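Local coordinates for protein aldehyde dehydrogenase (Anabaena variabilis, PDB 4H7N) that probably oxidises aldehydes to carboxylic acids with NAD+ as the electron acceptor, as in other members of the aldehyde dehydrogenase family, at residues Glu326-Val330 against His356-Val360; Cys346-Thr352 against Pro368-Val372; Val241-Leu247 against Ser277-Phe282. All blocks are in the same frame, centred on the assembly; numbering follows the deposited sequence.

Interaction 1: Glu326-Val330 against His356-Val360; sequences EKGAV and HSMKV
K327 faces M358 with CA atoms 7.0 Å apart where helix 311-326 closes in a Schellman motif: G328, at positive phi, is its C-prime residue, and N of A329 returns to O of A324. The case illustrates how a helix terminus can be covered by a loop from later in the chain. The selenomethionine M358 brings its methyl CE under the turn, 3.5 Å from the carbonyl O of K327 and 4.1 Å from CB of A329. Its chain is extended beyond CG, which carries CE the full length of the side chain from its own backbone to the helix end. Inside the fold this side chain also packs on A324 and D323, and A329 on M351 of the neighbouring strand. K327 runs the opposite way, its aliphatic part passing alongside M358, with CD 4.0 Å from CG of M358. At its tip the ammonium is shared: D323 forms a salt bridge with it, while the loop supplies a backbone acceptor. NZ of K327 donates to O of S357 at 2.9 Å, approaching at a C=O...N angle of 143° and tilted 34° from the carbonyl plane.

Interaction 2: Cys346-Thr352 against Pro368-Val372; sequences CRPTVMT and PIMPV
T349 and I369 run alongside each other on one face of the sheet, and their meeting is the tightest side-chain packing between these strands: CD1 of I369 sits 3.6 Å from CB of T349. The second torsion of I369 (chi2 -51°) folds CD1 back towards the neighbouring strand. OG1 of T349 is turned to its own chain instead, donating to O of R347 at 2.7 Å and also bonded to G335. Further along this face, SE of M351 reaches CG2 of I369, while its methyl CE lies against CB of P371; V360 and A329 also pack on the selenomethionine. Beneath these side chains the backbones form a parallel beta ladder within the seven-stranded sheet, with T349, V350 and M351 opposite I369, M370 and P371. Four N-H...O bonds hold it, among them N of M370 to O of T349 at 2.7 Å and N of M351 to O of M370 at 2.9 Å. P371 has no N-H to give, yet its CA still approaches O of M351. On the face carrying V350 and M370, the bend of M370 at chi3 (-74°) swings CE back over the partner strand, 3.8 Å from CG2 of V350 and 3.9 Å from CB of P348. Helices 247-259 and 279-292 bury that face. The P368 end is close-packed too, CG of P368 resting 3.6 Å from O of C346 and also near the carbonyl of R347. Packing thins towards V372, where CG2 of that valine is 4.4 Å from CG1 of V350. Solvent begins at R347, whose side chain leaves the strand pair and forms a salt bridge with E338.

Interaction 3: Val241-Leu247 against Ser277-Phe282; sequences VLESANL and SKFEEF
The phenyl ring of F282 receives CD2 of L247 at its edge, close to the ring plane, 4.1 Å from CD2 of F282, while CG2 of V241 comes in obliquely, 3.9 Å from CE2. Outside the two segments, T251 and I254 of helix 247-259 and I272 and V274 of strand 269-275 also pack on it. The other branch of L247, CD1, lies against the carboxylate end of E281, 3.5 Å from OE2, the two side chains set roughly perpendicular. A polar layer borders this apolar one. The carboxylate of E243, carried outward by an extended chain (chi1 -169°), accepts from OG of S277 through OE2 at 2.5 Å, shorter than usual. A water donates to the same OE2 and accepts from N of S277, so a second, solvent-mediated link runs beside the direct one. K278 folds over the turn with a bend at chi2 (-64°), laying CE 3.3 Å from O of E243, while NZ stays 6.2 Å from OE2 of that glutamate. With an alanine in place of K278, the methylenes over the E243 carbonyl would be gone, and that side of the L242-A245 turn would probably be left less covered. Strand 237-241, its type I turn and helix 247-259 thus meet the start of helix 279-292, two strand-to-helix connections side by side, as expected of an alpha/beta domain built on a largely parallel sheet.

Overall arrangement
The three contacts belong to one seven-stranded sheet and the elements packed on it. Interactions 1 and 2 have centres 12 Å apart and touch directly: N of V330 lies 2.9 Å from O of T352, a probable hydrogen bond that adds edge strand 330-333 antiparallel to the ladder, and CG1 of V360 packs 3.5 Å from CE of M351. On the other side of the sheet, interaction 3 lies about 18 Å from interaction 2, centre to centre, and meets it through F279, whose CE1 is 3.6 Å from O of V372. Interactions 1 and 3 do not touch; their nearest atoms are about 9 Å apart. All three lie away from the predicted active-site residue E232.

Interaction 1: Glu326-Val330 against His356-Val360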
ATOM      1  N   GLU A 326      41.321  -8.699   3.667  1.00 40.98           N
ATOM      2  CA  GLU A 326      41.931  -7.817   4.656  1.00 44.35           C
ATOM      3  C   GLU A 326      41.511  -8.174   6.095  1.00 42.51           C
ATOM      4  O   GLU A 326      42.287  -8.018   7.006  1.00 43.20           O
ATOM      5  CB  GLU A 326      41.597  -6.350   4.335  1.00 48.27           C
ATOM      6  CG  GLU A 326      41.834  -5.337   5.462  1.00 55.48           C
ATOM      7  CD  GLU A 326      43.301  -5.045   5.714  1.00 64.80           C
ATOM      8  OE1 GLU A 326      44.163  -5.699   5.070  1.00 70.93           O
ATOM      9  OE2 GLU A 326      43.604  -4.158   6.562  1.00 71.76           O
ATOM     10  N   LYS A 327      40.276  -8.638   6.297  1.00 39.32           N
ATOM     11  CA  LYS A 327      39.767  -8.878   7.641  1.00 40.53           C
ATOM     12  C   LYS A 327      39.914 -10.331   8.087  1.00 41.44           C
ATOM     13  O   LYS A 327      39.375 -10.716   9.127  1.00 41.80           O
ATOM     14  CB  LYS A 327      38.307  -8.409   7.715  1.00 39.35           C
ATOM     15  CG  LYS A 327      38.220  -6.895   7.739  1.00 40.62           C
ATOM     16  CD  LYS A 327      36.803  -6.384   7.666  1.00 39.80           C
ATOM     17  CE  LYS A 327      36.813  -4.864   7.852  1.00 42.35           C
ATOM     18  NZ  LYS A 327      35.489  -4.361   7.379  1.00 43.89           N
ATOM     19  N   GLY A 328      40.610 -11.139   7.290  1.00 40.05           N
ATOM     20  CA  GLY A 328      40.994 -12.474   7.708  1.00 40.27           C
ATOM     21  C   GLY A 328      40.357 -13.593   6.911  1.00 38.91           C
ATOM     22  O   GLY A 328      40.655 -14.741   7.174  1.00 38.63           O
ATOM     23  N   ALA A 329      39.480 -13.300   5.950  1.00 37.90           N
ATOM     24  CA  ALA A 329      38.755 -14.396   5.254  1.00 36.25           C
ATOM     25  C   ALA A 329      39.748 -15.325   4.539  1.00 37.03           C
ATOM     26  O   ALA A 329      40.834 -14.899   4.171  1.00 35.90           O
ATOM     27  CB  ALA A 329      37.742 -13.840   4.275  1.00 35.46           C
ATOM     28  N   VAL A 330      39.373 -16.600   4.416  1.00 36.60           N
ATOM     29  CA  VAL A 330      40.126 -17.618   3.684  1.00 37.11           C
ATOM     30  C   VAL A 330      39.342 -17.965   2.425  1.00 36.90           C
ATOM     31  O   VAL A 330      38.189 -18.327   2.522  1.00 38.24           O
ATOM     32  CB  VAL A 330      40.270 -18.903   4.540  1.00 37.93           C
ATOM     33  CG1 VAL A 330      40.894 -20.044   3.740  1.00 38.43           C
ATOM     34  CG2 VAL A 330      41.114 -18.614   5.797  1.00 38.93           C
ATOM     35  N   HIS A 356      30.557 -10.764  10.635  1.00 36.58           N
ATOM     36  CA  HIS A 356      29.706  -9.651  10.281  1.00 35.24           C
ATOM     37  C   HIS A 356      30.447  -8.302  10.387  1.00 37.51           C
ATOM     38  O   HIS A 356      29.825  -7.258  10.178  1.00 36.89           O
ATOM     39  CB  HIS A 356      28.429  -9.679  11.138  1.00 35.86           C
ATOM     40  CG  HIS A 356      27.418 -10.698  10.703  1.00 35.12           C
ATOM     41  ND1 HIS A 356      26.069 -10.538  10.924  1.00 37.86           N
ATOM     42  CD2 HIS A 356      27.547 -11.875  10.042  1.00 38.30           C
ATOM     43  CE1 HIS A 356      25.407 -11.573  10.427  1.00 38.05           C
ATOM     44  NE2 HIS A 356      26.276 -12.396   9.869  1.00 36.52           N
ATOM     45  N   SER A 357      31.766  -8.295  10.637  1.00 35.67           N
ATOM     46  CA  SER A 357      32.525  -7.041  10.441  1.00 37.02           C
ATOM     47  C   SER A 357      32.798  -6.791   8.951  1.00 36.85           C
ATOM     48  O   SER A 357      33.200  -5.700   8.575  1.00 36.26           O
ATOM     49  CB  SER A 357      33.863  -7.053  11.182  1.00 38.64           C
ATOM     50  OG  SER A 357      34.791  -7.909  10.530  1.00 37.96           O
HETATM   51  N   MSE A 358      32.575  -7.790   8.098  1.00 34.06           N
HETATM   52  CA  MSE A 358      32.935  -7.679   6.678  1.00 33.49           C
HETATM   53  C   MSE A 358      31.750  -7.271   5.805  1.00 33.58           C
HETATM   54  O   MSE A 358      30.586  -7.696   6.023  1.00 34.63           O
HETATM   55  CB  MSE A 358      33.474  -9.040   6.156  1.00 33.76           C
HETATM   56  CG  MSE A 358      34.615  -9.618   6.946  1.00 33.99           C
HETATM   57 SE   MSE A 358      34.869 -11.522   6.455  1.00 36.35          SE
HETATM   58  CE  MSE A 358      36.489 -11.748   7.524  1.00 36.58           C
ATOM     59  N   LYS A 359      32.033  -6.502   4.754  1.00 34.43           N
ATOM     60  CA  LYS A 359      31.009  -6.077   3.815  1.00 34.66           C
ATOM     61  C   LYS A 359      30.295  -7.216   3.170  1.00 33.29           C
ATOM     62  O   LYS A 359      29.091  -7.149   2.920  1.00 29.81           O
ATOM     63  CB  LYS A 359      31.636  -5.284   2.689  1.00 38.49           C
ATOM     64  CG  LYS A 359      32.159  -3.925   3.113  1.00 41.40           C
ATOM     65  CD  LYS A 359      32.908  -3.344   1.925  1.00 43.07           C
ATOM     66  CE  LYS A 359      33.795  -2.184   2.304  1.00 46.38           C
ATOM     67  NZ  LYS A 359      33.050  -0.931   2.063  1.00 48.90           N
ATOM     68  N   VAL A 360      31.045  -8.262   2.854  1.00 34.15           N
ATOM     69  CA  VAL A 360      30.461  -9.405   2.156  1.00 33.04           C
ATOM     70  C   VAL A 360      29.349 -10.101   2.972  1.00 31.41           C
ATOM     71  O   VAL A 360      28.554 -10.851   2.430  1.00 31.14           O
ATOM     72  CB  VAL A 360      31.585 -10.391   1.732  1.00 33.41           C
ATOM     73  CG1 VAL A 360      32.014 -11.264   2.898  1.00 33.26           C
ATOM     74  CG2 VAL A 360      31.146 -11.226   0.547  1.00 33.88           C
TER

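Interaction 2: Cys346-Thr352 against Pro368-Val372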
ATOM      1  N   CYS A 346      33.722 -13.443 -12.427  1.00 32.90           N
ATOM      2  CA  CYS A 346      34.078 -13.994 -11.115  1.00 31.31           C
ATOM      3  C   CYS A 346      33.539 -15.408 -11.051  1.00 30.60           C
ATOM      4  O   CYS A 346      32.357 -15.664 -11.355  1.00 29.91           O
ATOM      5  CB  CYS A 346      33.464 -13.186  -9.972  1.00 31.22           C
ATOM      6  SG  CYS A 346      34.127 -13.662  -8.326  1.00 34.76           S
ATOM      7  N   ARG A 347      34.378 -16.309 -10.600  1.00 30.26           N
ATOM      8  CA  ARG A 347      33.945 -17.678 -10.411  1.00 33.70           C
ATOM      9  C   ARG A 347      33.270 -17.850  -9.059  1.00 32.03           C
ATOM     10  O   ARG A 347      33.493 -17.068  -8.134  1.00 32.55           O
ATOM     11  CB  ARG A 347      35.117 -18.658 -10.494  1.00 36.09           C
ATOM     12  CG  ARG A 347      35.727 -18.793 -11.866  1.00 41.59           C
ATOM     13  CD  ARG A 347      36.920 -19.740 -11.836  1.00 46.95           C
ATOM     14  NE  ARG A 347      37.143 -20.233 -13.191  1.00 54.06           N
ATOM     15  CZ  ARG A 347      37.880 -19.631 -14.115  1.00 54.45           C
ATOM     16  NH1 ARG A 347      38.535 -18.497 -13.849  1.00 57.39           N
ATOM     17  NH2 ARG A 347      37.969 -20.179 -15.321  1.00 58.38           N
ATOM     18  N   PRO A 348      32.449 -18.889  -8.942  1.00 31.90           N
ATOM     19  CA  PRO A 348      31.901 -19.299  -7.643  1.00 30.90           C
ATOM     20  C   PRO A 348      32.988 -19.331  -6.572  1.00 31.10           C
ATOM     21  O   PRO A 348      34.046 -19.898  -6.775  1.00 30.79           O
ATOM     22  CB  PRO A 348      31.365 -20.704  -7.931  1.00 31.93           C
ATOM     23  CG  PRO A 348      30.965 -20.645  -9.369  1.00 31.60           C
ATOM     24  CD  PRO A 348      32.056 -19.827 -10.016  1.00 32.27           C
ATOM     25  N   THR A 349      32.745 -18.633  -5.482  1.00 29.34           N
ATOM     26  CA  THR A 349      33.750 -18.371  -4.483  1.00 29.74           C
ATOM     27  C   THR A 349      33.252 -18.806  -3.127  1.00 31.22           C
ATOM     28  O   THR A 349      32.234 -18.289  -2.664  1.00 30.49           O
ATOM     29  CB  THR A 349      34.049 -16.879  -4.471  1.00 29.70           C
ATOM     30  OG1 THR A 349      34.539 -16.492  -5.761  1.00 29.78           O
ATOM     31  CG2 THR A 349      35.038 -16.498  -3.426  1.00 29.78           C
ATOM     32  N   VAL A 350      33.937 -19.780  -2.505  1.00 30.43           N
ATOM     33  CA  VAL A 350      33.646 -20.197  -1.116  1.00 29.79           C
ATOM     34  C   VAL A 350      34.702 -19.594  -0.200  1.00 31.60           C
ATOM     35  O   VAL A 350      35.899 -19.783  -0.437  1.00 32.54           O
ATOM     36  CB  VAL A 350      33.648 -21.726  -0.958  1.00 31.30           C
ATOM     37  CG1 VAL A 350      33.371 -22.137   0.486  1.00 31.73           C
ATOM     38  CG2 VAL A 350      32.632 -22.348  -1.903  1.00 31.56           C
HETATM   39  N   MSE A 351      34.254 -18.909   0.852  1.00 31.50           N
HETATM   40  CA  MSE A 351      35.141 -18.344   1.852  1.00 34.44           C
HETATM   41  C   MSE A 351      34.728 -18.736   3.242  1.00 34.51           C
HETATM   42  O   MSE A 351      33.539 -18.830   3.560  1.00 34.05           O
HETATM   43  CB  MSE A 351      35.086 -16.835   1.870  1.00 35.98           C
HETATM   44  CG  MSE A 351      34.909 -16.144   0.546  1.00 39.76           C
HETATM   45 SE   MSE A 351      34.944 -14.153   0.821  0.85 48.57          SE
HETATM   46  CE  MSE A 351      34.231 -13.986   2.557  1.00 40.93           C
ATOM     47  N   THR A 352      35.709 -18.899   4.111  1.00 34.97           N
ATOM     48  CA  THR A 352      35.469 -19.194   5.532  1.00 34.43           C
ATOM     49  C   THR A 352      36.325 -18.221   6.376  1.00 34.74           C
ATOM     50  O   THR A 352      37.007 -17.333   5.837  1.00 34.00           O
ATOM     51  CB  THR A 352      35.765 -20.679   5.903  1.00 36.16           C
ATOM     52  OG1 THR A 352      37.156 -20.959   5.751  1.00 34.22           O
ATOM     53  CG2 THR A 352      34.947 -21.691   5.032  1.00 36.26           C
ATOM     54  N   PRO A 368      28.817 -14.085  -7.023  1.00 28.51           N
ATOM     55  CA  PRO A 368      28.688 -15.524  -6.784  1.00 28.69           C
ATOM     56  C   PRO A 368      29.519 -15.953  -5.566  1.00 29.70           C
ATOM     57  O   PRO A 368      30.344 -16.874  -5.643  1.00 31.97           O
ATOM     58  CB  PRO A 368      29.239 -16.121  -8.074  1.00 28.21           C
ATOM     59  CG  PRO A 368      30.349 -15.183  -8.450  1.00 29.77           C
ATOM     60  CD  PRO A 368      29.880 -13.799  -7.997  1.00 29.02           C
ATOM     61  N   ILE A 369      29.280 -15.292  -4.453  1.00 28.97           N
ATOM     62  CA  ILE A 369      30.123 -15.450  -3.265  1.00 31.29           C
ATOM     63  C   ILE A 369      29.381 -16.208  -2.175  1.00 30.68           C
ATOM     64  O   ILE A 369      28.226 -15.931  -1.914  1.00 29.88           O
ATOM     65  CB  ILE A 369      30.516 -14.097  -2.678  1.00 29.85           C
ATOM     66  CG1 ILE A 369      31.042 -13.182  -3.771  1.00 31.15           C
ATOM     67  CG2 ILE A 369      31.588 -14.278  -1.614  1.00 32.94           C
ATOM     68  CD1 ILE A 369      32.137 -13.783  -4.637  1.00 32.81           C
HETATM   69  N   MSE A 370      30.077 -17.146  -1.533  1.00 29.81           N
HETATM   70  CA  MSE A 370      29.479 -18.017  -0.546  1.00 29.02           C
HETATM   71  C   MSE A 370      30.348 -17.922   0.683  1.00 30.73           C
HETATM   72  O   MSE A 370      31.315 -18.689   0.814  1.00 31.00           O
HETATM   73  CB  MSE A 370      29.446 -19.432  -1.097  1.00 27.57           C
HETATM   74  CG  MSE A 370      28.372 -19.591  -2.160  1.00 26.92           C
HETATM   75 SE   MSE A 370      28.500 -21.287  -3.138  0.85 30.23          SE
HETATM   76  CE  MSE A 370      30.051 -20.919  -4.263  1.00 29.56           C
ATOM     77  N   PRO A 371      30.085 -16.946   1.549  1.00 28.74           N
ATOM     78  CA  PRO A 371      30.748 -16.907   2.856  1.00 29.05           C
ATOM     79  C   PRO A 371      30.037 -17.823   3.841  1.00 28.21           C
ATOM     80  O   PRO A 371      28.818 -17.685   4.047  1.00 27.62           O
ATOM     81  CB  PRO A 371      30.599 -15.426   3.280  1.00 30.16           C
ATOM     82  CG  PRO A 371      29.401 -14.921   2.539  1.00 28.77           C
ATOM     83  CD  PRO A 371      29.083 -15.878   1.415  1.00 29.48           C
ATOM     84  N   VAL A 372      30.779 -18.710   4.479  1.00 28.43           N
ATOM     85  CA  VAL A 372      30.213 -19.725   5.350  1.00 28.97           C
ATOM     86  C   VAL A 372      30.694 -19.590   6.782  1.00 28.83           C
ATOM     87  O   VAL A 372      31.862 -19.649   7.015  1.00 29.05           O
ATOM     88  CB  VAL A 372      30.591 -21.129   4.829  1.00 30.07           C
ATOM     89  CG1 VAL A 372      29.849 -22.201   5.603  1.00 31.97           C
ATOM     90  CG2 VAL A 372      30.213 -21.225   3.356  1.00 30.04           C
TER

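Interaction 3: Val241-Leu247 against Ser277-Phe282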
ATOM      1  N   VAL A 241      21.782 -23.993   7.964  1.00 27.48           N
ATOM      2  CA  VAL A 241      21.898 -25.464   7.825  1.00 27.21           C
ATOM      3  C   VAL A 241      22.072 -26.058   9.218  1.00 28.96           C
ATOM      4  O   VAL A 241      23.135 -25.905   9.857  1.00 28.90           O
ATOM      5  CB  VAL A 241      23.096 -25.855   6.940  1.00 28.07           C
ATOM      6  CG1 VAL A 241      23.141 -27.365   6.754  1.00 29.56           C
ATOM      7  CG2 VAL A 241      22.973 -25.195   5.577  1.00 27.06           C
ATOM      8  N   LEU A 242      20.997 -26.667   9.725  1.00 29.15           N
ATOM      9  CA  LEU A 242      21.028 -27.326  11.022  1.00 31.19           C
ATOM     10  C   LEU A 242      21.712 -28.669  10.941  1.00 33.09           C
ATOM     11  O   LEU A 242      21.868 -29.278   9.849  1.00 30.79           O
ATOM     12  CB  LEU A 242      19.594 -27.488  11.573  1.00 31.58           C
ATOM     13  CG  LEU A 242      18.788 -26.177  11.637  1.00 32.62           C
ATOM     14  CD1 LEU A 242      17.366 -26.493  12.073  1.00 34.40           C
ATOM     15  CD2 LEU A 242      19.441 -25.161  12.575  1.00 31.76           C
ATOM     16  N   GLU A 243      22.065 -29.147  12.137  1.00 34.75           N
ATOM     17  CA  GLU A 243      22.873 -30.338  12.313  1.00 36.45           C
ATOM     18  C   GLU A 243      22.251 -31.566  11.648  1.00 35.03           C
ATOM     19  O   GLU A 243      22.980 -32.379  11.106  1.00 34.78           O
ATOM     20  CB  GLU A 243      22.992 -30.568  13.826  1.00 41.52           C
ATOM     21  CG  GLU A 243      23.989 -31.600  14.243  1.00 46.83           C
ATOM     22  CD  GLU A 243      24.314 -31.435  15.728  1.00 53.24           C
ATOM     23  OE1 GLU A 243      23.376 -31.474  16.565  1.00 57.61           O
ATOM     24  OE2 GLU A 243      25.493 -31.212  16.048  1.00 54.04           O
ATOM     25  N   SER A 244      20.917 -31.689  11.714  1.00 32.98           N
ATOM     26  CA  SER A 244      20.159 -32.796  11.120  1.00 34.01           C
ATOM     27  C   SER A 244      19.955 -32.711   9.587  1.00 33.25           C
ATOM     28  O   SER A 244      19.309 -33.586   8.998  1.00 32.13           O
ATOM     29  CB  SER A 244      18.770 -32.865  11.770  1.00 34.40           C
ATOM     30  OG  SER A 244      17.999 -31.703  11.502  1.00 30.57           O
ATOM     31  N   ALA A 245      20.458 -31.656   8.950  1.00 31.01           N
ATOM     32  CA  ALA A 245      20.132 -31.427   7.515  1.00 31.13           C
ATOM     33  C   ALA A 245      20.620 -32.531   6.591  1.00 31.12           C
ATOM     34  O   ALA A 245      21.574 -33.202   6.902  1.00 32.73           O
ATOM     35  CB  ALA A 245      20.728 -30.106   7.033  1.00 29.90           C
ATOM     36  N   ASN A 246      20.012 -32.641   5.408  1.00 30.99           N
ATOM     37  CA  ASN A 246      20.528 -33.496   4.341  1.00 31.93           C
ATOM     38  C   ASN A 246      21.572 -32.662   3.595  1.00 32.74           C
ATOM     39  O   ASN A 246      21.207 -31.774   2.807  1.00 32.01           O
ATOM     40  CB  ASN A 246      19.404 -33.936   3.390  1.00 31.79           C
ATOM     41  CG  ASN A 246      19.892 -34.803   2.229  1.00 32.69           C
ATOM     42  OD1 ASN A 246      21.029 -34.701   1.780  1.00 32.14           O
ATOM     43  ND2 ASN A 246      18.997 -35.640   1.707  1.00 33.29           N
ATOM     44  N   LEU A 247      22.854 -32.923   3.858  1.00 31.45           N
ATOM     45  CA  LEU A 247      23.935 -32.057   3.350  1.00 31.28           C
ATOM     46  C   LEU A 247      24.122 -32.115   1.847  1.00 30.99           C
ATOM     47  O   LEU A 247      24.623 -31.160   1.251  1.00 28.62           O
ATOM     48  CB  LEU A 247      25.268 -32.396   4.012  1.00 34.17           C
ATOM     49  CG  LEU A 247      25.280 -32.180   5.530  1.00 36.43           C
ATOM     50  CD1 LEU A 247      26.644 -32.607   6.074  1.00 38.00           C
ATOM     51  CD2 LEU A 247      24.955 -30.740   5.881  1.00 34.41           C
ATOM     52  N   SER A 277      29.184 -28.675  14.154  1.00 36.06           N
ATOM     53  CA  SER A 277      29.560 -30.077  13.968  1.00 37.58           C
ATOM     54  C   SER A 277      29.510 -30.547  12.510  1.00 37.48           C
ATOM     55  O   SER A 277      30.068 -31.602  12.198  1.00 37.96           O
ATOM     56  CB  SER A 277      28.664 -31.004  14.805  1.00 38.91           C
ATOM     57  OG  SER A 277      27.304 -30.888  14.393  1.00 38.40           O
ATOM     58  N   LYS A 278      28.828 -29.817  11.628  1.00 35.64           N
ATOM     59  CA  LYS A 278      28.745 -30.213  10.196  1.00 35.73           C
ATOM     60  C   LYS A 278      29.454 -29.226   9.281  1.00 34.34           C
ATOM     61  O   LYS A 278      29.468 -29.380   8.056  1.00 33.05           O
ATOM     62  CB  LYS A 278      27.282 -30.274   9.750  1.00 34.68           C
ATOM     63  CG  LYS A 278      26.447 -31.215  10.584  1.00 36.66           C
ATOM     64  CD  LYS A 278      26.944 -32.649  10.433  1.00 40.36           C
ATOM     65  CE  LYS A 278      26.005 -33.602  11.146  1.00 42.25           C
ATOM     66  NZ  LYS A 278      26.603 -34.948  11.257  1.00 46.21           N
ATOM     67  N   PHE A 279      30.047 -28.220   9.890  1.00 33.84           N
ATOM     68  CA  PHE A 279      30.596 -27.084   9.179  1.00 34.55           C
ATOM     69  C   PHE A 279      31.682 -27.481   8.162  1.00 35.51           C
ATOM     70  O   PHE A 279      31.598 -27.151   6.958  1.00 33.62           O
ATOM     71  CB  PHE A 279      31.112 -26.083  10.216  1.00 35.49           C
ATOM     72  CG  PHE A 279      31.930 -24.987   9.620  1.00 36.88           C
ATOM     73  CD1 PHE A 279      31.342 -24.017   8.859  1.00 36.50           C
ATOM     74  CD2 PHE A 279      33.304 -24.938   9.832  1.00 38.19           C
ATOM     75  CE1 PHE A 279      32.094 -23.002   8.303  1.00 37.65           C
ATOM     76  CE2 PHE A 279      34.058 -23.942   9.275  1.00 38.73           C
ATOM     77  CZ  PHE A 279      33.452 -22.968   8.501  1.00 38.50           C
ATOM     78  N   GLU A 280      32.671 -28.221   8.646  1.00 37.58           N
ATOM     79  CA  GLU A 280      33.818 -28.626   7.849  1.00 39.70           C
ATOM     80  C   GLU A 280      33.368 -29.495   6.659  1.00 39.86           C
ATOM     81  O   GLU A 280      33.721 -29.251   5.502  1.00 38.02           O
ATOM     82  CB  GLU A 280      34.838 -29.378   8.728  1.00 42.70           C
ATOM     83  CG  GLU A 280      35.960 -30.005   7.903  1.00 47.26           C
ATOM     84  CD  GLU A 280      37.031 -30.751   8.705  1.00 51.42           C
ATOM     85  OE1 GLU A 280      36.815 -31.035   9.905  1.00 56.94           O
ATOM     86  OE2 GLU A 280      38.082 -31.101   8.108  1.00 52.56           O
ATOM     87  N   GLU A 281      32.566 -30.501   6.964  1.00 38.51           N
ATOM     88  CA  GLU A 281      32.032 -31.434   5.969  1.00 39.57           C
ATOM     89  C   GLU A 281      31.210 -30.718   4.872  1.00 36.65           C
ATOM     90  O   GLU A 281      31.304 -30.999   3.662  1.00 33.21           O
ATOM     91  CB  GLU A 281      31.174 -32.398   6.767  1.00 43.22           C
ATOM     92  CG  GLU A 281      30.406 -33.475   6.059  1.00 48.11           C
ATOM     93  CD  GLU A 281      29.681 -34.344   7.091  1.00 50.95           C
ATOM     94  OE1 GLU A 281      29.909 -34.186   8.339  1.00 55.31           O
ATOM     95  OE2 GLU A 281      28.894 -35.181   6.639  1.00 55.47           O
ATOM     96  N   PHE A 282      30.403 -29.774   5.319  1.00 34.73           N
ATOM     97  CA  PHE A 282      29.599 -28.966   4.431  1.00 32.10           C
ATOM     98  C   PHE A 282      30.450 -28.109   3.501  1.00 31.34           C
ATOM     99  O   PHE A 282      30.220 -28.099   2.297  1.00 31.73           O
ATOM    100  CB  PHE A 282      28.688 -28.054   5.259  1.00 30.84           C
ATOM    101  CG  PHE A 282      27.871 -27.115   4.440  1.00 29.80           C
ATOM    102  CD1 PHE A 282      28.349 -25.876   4.115  1.00 30.43           C
ATOM    103  CD2 PHE A 282      26.581 -27.453   4.045  1.00 30.77           C
ATOM    104  CE1 PHE A 282      27.588 -24.996   3.361  1.00 30.69           C
ATOM    105  CE2 PHE A 282      25.814 -26.575   3.280  1.00 29.82           C
ATOM    106  CZ  PHE A 282      26.323 -25.348   2.944  1.00 29.45           C
TER
HETATM  107  O   HOH W   1      26.849 -28.388  15.918  1.00 39.24           O